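PDB 1TQX: D-ribulose-5-phosphate 3-epimerase, putative from Plasmodium falciparum, which probably catalyses the interconversion of D-ribulose 5-phosphate and D-xylulose 5-phosphate, using one divalent metal ion per subunit. Local coordinates for residues A[10-15]-A[22-27]; A[37-42]-A[53-58]; A[78-83]-A[111-116]. All blocks are in the same frame, centred on the assembly; numbering follows the deposited sequence.

The three contacts lie on one TIM barrel and follow one another along the chain. Contact 1 packs the loop after strand 7-10 on helix 20-29. Contact 2 packs the next strand, 34-40, on helix 52-58. Contact 3 joins segment 78-83 to the turn after helix 100-111. The centres of contacts 1 and 2 are about 13 Å apart, and those of contacts 2 and 3 about 14 Å. Both pairs touch: Val12 meets Leu37, and Ile55 meets Leu83. Contacts 1 and 3, with centres about 23 Å apart, do not touch. Contacts 1 and 2 join the barrel wall, with Asp38 at the zinc and Ser11 nearby, to outer helices; contact 3 lies farther round the outside.

Contact 1: A[10-15]-A[22-27]; sequences PSVLAS and EETQRM
Pro10 and Met27 make the apolar part of this contact. The two side chains lie alongside and run in opposite directions. The sulfur of Met27 lies against the proline ring, with SD 3.7 Å from Pro10 CG and just as near to Pro10 CB. The methionine chain is bent at chi2 (-59°), which folds the sulfur beside the ring. Ile204 of helix 202-205 touches both residues. A lighter van der Waals touch runs from Val12 CG1 to Thr24 OG1, 4.1 Å apart. That hydroxyl is hydrogen-bonded to Leu20 O, one turn back in its own helix, and the valine meets it only by packing.

The polar part centres on Ser15 and Glu23, yet no hydrogen bond joins them. Ser15 CB rests on the carboxylate of Glu23, 3.4 Å from Glu23 OE2, while Ser15 OG lies over the aliphatic part of the glutamate chain. Each polar group is held by other partners. Ser15 OG bonds to Val12 O at 2.8 Å, and the hydroxyl approaches a lone pair within the plane of that carbonyl. Val12 O also accepts from Ser15 N, so two bonds from one residue grip it. Glu23 bends at chi2 (-84°) and divides its oxygens. OE1 takes Arg26 NH1 at 2.9 Å on its syn lone pair, in a salt bridge lying nearly in the guanidinium plane. OE2 accepts from the backbone N of Asn16. The carboxylate therefore ties the helix to the loop just past Ser15. Met27 CE sits over the centre of one face of the Arg26 guanidinium.

This is the first beta-alpha connection of a TIM barrel. The loop leaving strand 7-10 carries Ser11, a probable substrate-binding residue, and folds back on helix 20-29.

Contact 2: A[37-42]-A[53-58]; sequences LDVMDM and PVINNL. With ZN (zinc ion), chain D.
This contact belongs to a beta-alpha-beta unit of the TIM barrel, made of strand 34-40, helix 52-58 and strand 66-72. Helix and strand run nearly antiparallel, at 158°, and the axes of these short segments come within 10.6 Å. The interface is wholly apolar and buried.

Leu37 and Ile55 meet end-on, tip to tip. Leu37 CD1 lies 3.9 Å from Ile55 CG2. The other branch of the leucine turns to the last residue of the helix segment, where Leu37 CD2 meets Leu58 CD2 at 4.0 Å. Leu37 thus straddles two residues of one helix face. Ile55 is shared in turn. Its CG1 stands beside the backbone N (chi1 -65°) and carries CD1 along to Val39, where Ile55 CD1 and Val39 CG2 are 3.7 Å apart. Leu58 also packs on Leu20, Ala21 and Thr24 of helix 20-29, so the helix packs on the strand and also on the neighbouring helix.

Asp38 lies between Leu37 and Val39. Its CB leaves the strand away from the helix, and its carboxylate reaches the zinc in the barrel. It is the predicted proton acceptor of the reaction. His36, His70 and Asp179 complete its zinc site. Asp38 binds through one oxygen: OD1 is 2.1 Å from the zinc, and OD2 stands off at 3.4 Å.

Contact 3: A[78-83]-A[111-116]; sequences KYVPLL and RDNNLW
Val80 and Asn113 meet where two loop segments pack on the outside of the TIM barrel. Segment 78-83 lies between strands 66-72 and 88-92, where the barrel fold would usually have a helix. Its residues 78-82 coil like a helix but lack its regular hydrogen-bond ladder. Segment 111-116 is the turn that leads from helix 100-111 into strand 116-121.

The tight packing is apolar and is made against the barrel and its helix. Val80, Leu83 and Leu115 all touch Leu89 of strand 88-92, which lies beneath the contact and gathers the three side chains. Ile110 of helix 100-111 touches both Val80 and Leu115, and Leu106 adds to the cover over Val80. Between the two segments themselves the leucines are less close. Leu115 CD1 lies 4.3 Å from the backbone Leu83 O. The Leu83 side chain turns instead toward Pro52 and Ile55 of helix 52-58, which ties this segment to the preceding unit of the barrel.

The solvent side lies at the turn, whose outer residues are exposed. Residues 111-114 form a type I beta turn, closed by Asn114 N to Arg111 O at 2.9 Å. Arg111 NE makes a weak bond to Leu115 O, while Arg111 NH1 bonds to Leu138 O. No hydrogen bond crosses between the segments. Yet they come closest at this edge, where buried Val80 meets partly exposed Asn113. The asparagine amide is held by a bond from ND2 to Glu109 O in the helix before it, leaving only van der Waals contact with the valine. Val80 turns CG1 to the side opposite its backbone nitrogen (chi1 -179°), which carries it across to that amide, with CG1 3.6 Å from Asn113 ND2.

Contact 1: A[10-15]-A[22-27]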
loop_
_atom_site.group_PDB
_atom_site.type_symbol
_atom_site.label_atom_id
_atom_site.label_comp_id
_atom_site.label_asym_id
_atom_site.label_seq_id
_atom_site.Cartn_x
_atom_site.Cartn_y
_atom_site.Cartn_z
ATOM N N PRO A 10 -4.676 3.655 6.605
ATOM C CA PRO A 10 -5.661 4.547 5.982
ATOM C C PRO A 10 -5.052 5.262 4.775
ATOM O O PRO A 10 -3.928 5.763 4.842
ATOM C CB PRO A 10 -6.009 5.523 7.108
ATOM C CG PRO A 10 -5.771 4.702 8.367
ATOM C CD PRO A 10 -4.483 3.992 8.028
ATOM N N SER A 11 -5.794 5.306 3.673
ATOM C CA SER A 11 -5.316 5.960 2.457
ATOM C C SER A 11 -5.773 7.417 2.442
ATOM O O SER A 11 -6.960 7.692 2.279
ATOM C CB SER A 11 -5.857 5.227 1.224
ATOM O OG SER A 11 -5.334 5.798 0.038
ATOM N N VAL A 12 -4.826 8.343 2.601
ATOM C CA VAL A 12 -5.128 9.778 2.649
ATOM C C VAL A 12 -5.769 10.372 1.398
ATOM O O VAL A 12 -6.284 11.488 1.430
ATOM C CB VAL A 12 -3.860 10.620 2.979
ATOM C CG1 VAL A 12 -3.312 10.213 4.333
ATOM C CG2 VAL A 12 -2.797 10.435 1.896
ATOM N N LEU A 13 -5.729 9.632 0.297
ATOM C CA LEU A 13 -6.321 10.090 -0.956
ATOM C C LEU A 13 -7.812 10.361 -0.735
ATOM O O LEU A 13 -8.397 11.245 -1.366
ATOM C CB LEU A 13 -6.149 9.010 -2.033
ATOM C CG LEU A 13 -6.530 9.330 -3.480
ATOM C CD1 LEU A 13 -5.450 10.185 -4.126
ATOM C CD2 LEU A 13 -6.692 8.027 -4.257
ATOM N N ALA A 14 -8.412 9.595 0.173
ATOM C CA ALA A 14 -9.835 9.718 0.486
ATOM C C ALA A 14 -10.174 10.762 1.556
ATOM O O ALA A 14 -11.342 10.962 1.885
ATOM C CB ALA A 14 -10.384 8.355 0.906
ATOM N N SER A 15 -9.165 11.438 2.096
ATOM C CA SER A 15 -9.406 12.445 3.129
ATOM C C SER A 15 -9.426 13.845 2.533
ATOM O O SER A 15 -9.392 14.018 1.312
ATOM C CB SER A 15 -8.300 12.390 4.186
ATOM O OG SER A 15 -7.089 12.939 3.677
ATOM N N GLU A 22 -3.321 17.393 9.376
ATOM C CA GLU A 22 -4.377 17.208 10.373
ATOM C C GLU A 22 -5.012 15.819 10.287
ATOM O O GLU A 22 -5.234 15.163 11.307
ATOM C CB GLU A 22 -5.459 18.290 10.215
ATOM C CG GLU A 22 -6.505 18.287 11.333
ATOM C CD GLU A 22 -7.418 19.511 11.303
ATOM O OE1 GLU A 22 -7.636 20.117 12.377
ATOM O OE2 GLU A 22 -7.919 19.865 10.216
ATOM N N GLU A 23 -5.298 15.378 9.065
ATOM C CA GLU A 23 -5.901 14.075 8.842
ATOM C C GLU A 23 -4.986 12.930 9.271
ATOM O O GLU A 23 -5.452 11.927 9.824
ATOM C CB GLU A 23 -6.271 13.920 7.361
ATOM C CG GLU A 23 -7.370 14.879 6.912
ATOM C CD GLU A 23 -8.762 14.354 7.228
ATOM O OE1 GLU A 23 -8.960 13.779 8.319
ATOM O OE2 GLU A 23 -9.662 14.525 6.384
ATOM N N THR A 24 -3.690 13.079 9.017
ATOM C CA THR A 24 -2.727 12.042 9.377
ATOM C C THR A 24 -2.533 11.967 10.888
ATOM O O THR A 24 -2.404 10.875 11.454
ATOM C CB THR A 24 -1.359 12.287 8.704
ATOM O OG1 THR A 24 -1.529 12.354 7.282
ATOM C CG2 THR A 24 -0.400 11.146 9.025
ATOM N N GLN A 25 -2.507 13.128 11.537
ATOM C CA GLN A 25 -2.355 13.184 12.987
ATOM C C GLN A 25 -3.578 12.509 13.607
ATOM O O GLN A 25 -3.469 11.796 14.602
ATOM C CB GLN A 25 -2.242 14.642 13.456
ATOM C CG GLN A 25 -0.977 15.343 12.943
ATOM C CD GLN A 25 -0.911 16.815 13.306
ATOM O OE1 GLN A 25 -1.922 17.515 13.285
ATOM N NE2 GLN A 25 0.289 17.300 13.617
ATOM N N ARG A 26 -4.739 12.733 13.001
ATOM C CA ARG A 26 -5.980 12.137 13.473
ATOM C C ARG A 26 -5.887 10.611 13.367
ATOM O O ARG A 26 -6.183 9.894 14.323
ATOM C CB ARG A 26 -7.146 12.673 12.639
ATOM C CG ARG A 26 -8.522 12.166 13.023
ATOM C CD ARG A 26 -9.532 12.622 11.971
ATOM N NE ARG A 26 -10.622 11.667 11.816
ATOM C CZ ARG A 26 -11.256 11.449 10.672
ATOM N NH1 ARG A 26 -10.906 12.119 9.580
ATOM N NH2 ARG A 26 -12.243 10.561 10.620
ATOM N N MET A 27 -5.466 10.109 12.210
ATOM C CA MET A 27 -5.334 8.665 12.028
ATOM C C MET A 27 -4.340 8.109 13.048
ATOM O O MET A 27 -4.527 7.020 13.600
ATOM C CB MET A 27 -4.859 8.346 10.604
ATOM C CG MET A 27 -5.913 8.617 9.519
ATOM S SD MET A 27 -7.428 7.643 9.790
ATOM C CE MET A 27 -8.543 8.916 10.389
#

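Contact 2: A[37-42]-A[53-58]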
loop_
_atom_site.group_PDB
_atom_site.type_symbol
_atom_site.label_atom_id
_atom_site.label_comp_id
_atom_site.label_asym_id
_atom_site.label_seq_id
_atom_site.Cartn_x
_atom_site.Cartn_y
_atom_site.Cartn_z
ATOM N N LEU A 37 0.217 6.636 1.480
ATOM C CA LEU A 37 0.332 7.806 0.617
ATOM C C LEU A 37 0.403 7.467 -0.873
ATOM O O LEU A 37 1.436 7.010 -1.365
ATOM C CB LEU A 37 1.582 8.601 1.033
ATOM C CG LEU A 37 1.627 8.919 2.534
ATOM C CD1 LEU A 37 3.053 9.227 2.997
ATOM C CD2 LEU A 37 0.694 10.094 2.807
ATOM N N ASP A 38 -0.697 7.700 -1.584
ATOM C CA ASP A 38 -0.765 7.420 -3.020
ATOM C C ASP A 38 -0.222 8.544 -3.898
ATOM O O ASP A 38 -0.786 9.635 -3.935
ATOM C CB ASP A 38 -2.213 7.132 -3.442
ATOM C CG ASP A 38 -2.716 5.802 -2.925
ATOM O OD1 ASP A 38 -1.975 4.812 -3.027
ATOM O OD2 ASP A 38 -3.859 5.737 -2.433
ATOM N N VAL A 39 0.858 8.252 -4.617
ATOM C CA VAL A 39 1.491 9.213 -5.522
ATOM C C VAL A 39 1.133 8.818 -6.958
ATOM O O VAL A 39 1.455 7.715 -7.397
ATOM C CB VAL A 39 3.025 9.194 -5.349
ATOM C CG1 VAL A 39 3.678 10.234 -6.259
ATOM C CG2 VAL A 39 3.379 9.475 -3.880
ATOM N N MET A 40 0.460 9.716 -7.675
ATOM C CA MET A 40 0.023 9.474 -9.056
ATOM C C MET A 40 0.534 10.617 -9.940
ATOM O O MET A 40 0.457 11.783 -9.545
ATOM C CB MET A 40 -1.507 9.400 -9.096
ATOM C CG MET A 40 -2.079 8.382 -8.120
ATOM S SD MET A 40 -3.858 8.531 -8.006
ATOM C CE MET A 40 -4.266 7.110 -6.969
ATOM N N ASP A 41 1.037 10.283 -11.131
ATOM C CA ASP A 41 1.626 11.296 -12.015
ATOM C C ASP A 41 0.902 11.622 -13.317
ATOM O O ASP A 41 1.511 12.172 -14.235
ATOM C CB ASP A 41 3.069 10.893 -12.354
ATOM C CG ASP A 41 3.146 9.631 -13.208
ATOM O OD1 ASP A 41 2.090 9.014 -13.473
ATOM O OD2 ASP A 41 4.269 9.255 -13.619
ATOM N N MET A 42 -0.375 11.275 -13.406
ATOM C CA MET A 42 -1.175 11.533 -14.603
ATOM C C MET A 42 -0.646 10.796 -15.840
ATOM O O MET A 42 -1.096 11.048 -16.962
ATOM C CB MET A 42 -1.241 13.042 -14.875
ATOM C CG MET A 42 -2.307 13.449 -15.891
ATOM S SD MET A 42 -3.965 12.841 -15.463
ATOM C CE MET A 42 -4.409 13.994 -14.220
ATOM N N PRO A 53 7.364 16.659 -2.328
ATOM C CA PRO A 53 7.308 17.916 -1.567
ATOM C C PRO A 53 6.230 17.893 -0.482
ATOM O O PRO A 53 6.436 18.387 0.628
ATOM C CB PRO A 53 7.015 18.956 -2.642
ATOM C CG PRO A 53 7.719 18.397 -3.841
ATOM C CD PRO A 53 7.350 16.923 -3.780
ATOM N N VAL A 54 5.081 17.314 -0.812
ATOM C CA VAL A 54 3.982 17.235 0.140
ATOM C C VAL A 54 4.288 16.213 1.232
ATOM O O VAL A 54 4.107 16.484 2.420
ATOM C CB VAL A 54 2.667 16.844 -0.568
ATOM C CG1 VAL A 54 1.537 16.738 0.443
ATOM C CG2 VAL A 54 2.332 17.878 -1.635
ATOM N N ILE A 55 4.759 15.039 0.827
ATOM C CA ILE A 55 5.089 13.982 1.782
ATOM C C ILE A 55 6.231 14.377 2.723
ATOM O O ILE A 55 6.184 14.094 3.922
ATOM C CB ILE A 55 5.457 12.674 1.036
ATOM C CG1 ILE A 55 4.220 12.156 0.284
ATOM C CG2 ILE A 55 6.002 11.638 2.020
ATOM C CD1 ILE A 55 4.511 11.018 -0.693
ATOM N N ASN A 56 7.259 15.023 2.180
ATOM C CA ASN A 56 8.399 15.444 2.997
ATOM C C ASN A 56 7.982 16.475 4.046
ATOM O O ASN A 56 8.517 16.486 5.160
ATOM C CB ASN A 56 9.515 16.013 2.106
ATOM C CG ASN A 56 10.198 14.939 1.271
ATOM O OD1 ASN A 56 10.843 15.235 0.261
ATOM N ND2 ASN A 56 10.061 13.686 1.691
ATOM N N ASN A 57 7.030 17.338 3.692
ATOM C CA ASN A 57 6.536 18.363 4.610
ATOM C C ASN A 57 5.671 17.714 5.697
ATOM O O ASN A 57 5.742 18.089 6.870
ATOM C CB ASN A 57 5.714 19.412 3.853
ATOM C CG ASN A 57 5.308 20.591 4.735
ATOM O OD1 ASN A 57 4.157 20.700 5.170
ATOM N ND2 ASN A 57 6.262 21.474 5.012
ATOM N N LEU A 58 4.857 16.743 5.300
ATOM C CA LEU A 58 3.992 16.033 6.242
ATOM C C LEU A 58 4.797 15.418 7.394
ATOM O O LEU A 58 4.371 15.449 8.552
ATOM C CB LEU A 58 3.231 14.916 5.519
ATOM C CG LEU A 58 2.368 13.991 6.384
ATOM C CD1 LEU A 58 1.239 14.785 7.027
ATOM C CD2 LEU A 58 1.815 12.854 5.527
HETATM ZN ZN ZN D . -2.245 2.718 -2.795
#

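Contact 3: A[78-83]-A[111-116]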
loop_
_atom_site.group_PDB
_atom_site.type_symbol
_atom_site.label_atom_id
_atom_site.label_comp_id
_atom_site.label_asym_id
_atom_site.label_seq_id
_atom_site.Cartn_x
_atom_site.Cartn_y
_atom_site.Cartn_z
ATOM N N LYS A 78 13.260 7.568 -9.897
ATOM C CA LYS A 78 13.502 8.997 -9.659
ATOM C C LYS A 78 12.986 9.490 -8.316
ATOM O O LYS A 78 13.425 10.531 -7.814
ATOM C CB LYS A 78 12.838 9.838 -10.749
ATOM C CG LYS A 78 13.399 9.646 -12.143
ATOM C CD LYS A 78 12.679 10.555 -13.126
ATOM C CE LYS A 78 13.222 10.390 -14.535
ATOM N NZ LYS A 78 12.534 11.318 -15.471
ATOM N N TYR A 79 12.042 8.758 -7.740
ATOM C CA TYR A 79 11.452 9.165 -6.476
ATOM C C TYR A 79 12.207 8.714 -5.226
ATOM O O TYR A 79 12.016 9.282 -4.156
ATOM C CB TYR A 79 9.994 8.677 -6.399
ATOM C CG TYR A 79 9.076 9.293 -7.440
ATOM C CD1 TYR A 79 9.182 8.947 -8.789
ATOM C CD2 TYR A 79 8.111 10.227 -7.078
ATOM C CE1 TYR A 79 8.344 9.520 -9.753
ATOM C CE2 TYR A 79 7.263 10.809 -8.037
ATOM C CZ TYR A 79 7.387 10.447 -9.370
ATOM O OH TYR A 79 6.555 10.993 -10.327
ATOM N N VAL A 80 13.064 7.708 -5.349
ATOM C CA VAL A 80 13.792 7.213 -4.184
ATOM C C VAL A 80 14.620 8.273 -3.439
ATOM O O VAL A 80 14.506 8.411 -2.219
ATOM C CB VAL A 80 14.707 6.024 -4.562
ATOM C CG1 VAL A 80 15.432 5.502 -3.320
ATOM C CG2 VAL A 80 13.868 4.901 -5.177
ATOM N N PRO A 81 15.462 9.033 -4.152
ATOM C CA PRO A 81 16.252 10.040 -3.438
ATOM C C PRO A 81 15.419 11.184 -2.862
ATOM O O PRO A 81 15.890 11.930 -2.003
ATOM C CB PRO A 81 17.253 10.513 -4.499
ATOM C CG PRO A 81 16.488 10.356 -5.772
ATOM C CD PRO A 81 15.792 9.020 -5.589
ATOM N N LEU A 82 14.178 11.306 -3.331
ATOM C CA LEU A 82 13.288 12.367 -2.873
ATOM C C LEU A 82 12.421 11.970 -1.675
ATOM O O LEU A 82 11.705 12.807 -1.123
ATOM C CB LEU A 82 12.368 12.798 -4.022
ATOM C CG LEU A 82 13.038 13.152 -5.356
ATOM C CD1 LEU A 82 11.970 13.416 -6.418
ATOM C CD2 LEU A 82 13.923 14.375 -5.179
ATOM N N LEU A 83 12.485 10.708 -1.265
ATOM C CA LEU A 83 11.648 10.244 -0.160
ATOM C C LEU A 83 12.433 9.473 0.900
ATOM O O LEU A 83 11.945 8.480 1.457
ATOM C CB LEU A 83 10.517 9.369 -0.722
ATOM C CG LEU A 83 9.522 10.076 -1.662
ATOM C CD1 LEU A 83 8.753 9.045 -2.481
ATOM C CD2 LEU A 83 8.569 10.949 -0.832
ATOM N N ARG A 111 16.329 -0.892 -0.754
ATOM C CA ARG A 111 16.806 -1.491 0.493
ATOM C C ARG A 111 18.125 -0.839 0.931
ATOM O O ARG A 111 18.375 -0.682 2.126
ATOM C CB ARG A 111 17.000 -3.012 0.350
ATOM C CG ARG A 111 15.747 -3.810 -0.040
ATOM C CD ARG A 111 14.515 -3.462 0.806
ATOM N NE ARG A 111 14.648 -3.781 2.226
ATOM C CZ ARG A 111 14.550 -5.002 2.747
ATOM N NH1 ARG A 111 14.316 -6.056 1.972
ATOM N NH2 ARG A 111 14.669 -5.169 4.059
ATOM N N ASP A 112 18.964 -0.450 -0.027
ATOM C CA ASP A 112 20.231 0.201 0.315
ATOM C C ASP A 112 20.040 1.622 0.850
ATOM O O ASP A 112 21.005 2.269 1.264
ATOM C CB ASP A 112 21.190 0.223 -0.883
ATOM C CG ASP A 112 21.877 -1.116 -1.105
ATOM O OD1 ASP A 112 21.807 -1.980 -0.202
ATOM O OD2 ASP A 112 22.494 -1.300 -2.176
ATOM N N ASN A 113 18.801 2.108 0.824
ATOM C CA ASN A 113 18.477 3.429 1.366
ATOM C C ASN A 113 17.833 3.207 2.735
ATOM O O ASN A 113 17.256 4.125 3.320
ATOM C CB ASN A 113 17.495 4.179 0.449
ATOM C CG ASN A 113 18.192 4.946 -0.663
ATOM O OD1 ASN A 113 18.539 6.118 -0.505
ATOM N ND2 ASN A 113 18.406 4.284 -1.793
ATOM N N ASN A 114 17.947 1.979 3.236
ATOM C CA ASN A 114 17.380 1.586 4.528
ATOM C C ASN A 114 15.874 1.807 4.571
ATOM O O ASN A 114 15.325 2.312 5.554
ATOM C CB ASN A 114 18.060 2.343 5.672
ATOM C CG ASN A 114 19.532 2.008 5.787
ATOM O OD1 ASN A 114 19.914 0.839 5.729
ATOM N ND2 ASN A 114 20.367 3.029 5.952
ATOM N N LEU A 115 15.216 1.418 3.487
ATOM C CA LEU A 115 13.771 1.553 3.367
ATOM C C LEU A 115 13.173 0.193 3.057
ATOM O O LEU A 115 13.842 -0.661 2.491
ATOM C CB LEU A 115 13.428 2.505 2.216
ATOM C CG LEU A 115 13.866 3.969 2.316
ATOM C CD1 LEU A 115 13.794 4.628 0.938
ATOM C CD2 LEU A 115 12.977 4.681 3.304
ATOM N N TRP A 116 11.918 -0.009 3.436
ATOM C CA TRP A 116 11.236 -1.255 3.107
ATOM C C TRP A 116 10.897 -1.116 1.626
ATOM O O TRP A 116 10.703 0.001 1.138
ATOM C CB TRP A 116 9.942 -1.387 3.907
ATOM C CG TRP A 116 10.094 -2.086 5.223
ATOM C CD1 TRP A 116 11.203 -2.120 6.014
ATOM C CD2 TRP A 116 9.082 -2.831 5.914
ATOM N NE1 TRP A 116 10.949 -2.843 7.158
ATOM C CE2 TRP A 116 9.654 -3.290 7.121
ATOM C CE3 TRP A 116 7.748 -3.156 5.629
ATOM C CZ2 TRP A 116 8.934 -4.057 8.048
ATOM C CZ3 TRP A 116 7.030 -3.920 6.550
ATOM C CH2 TRP A 116 7.627 -4.361 7.746
#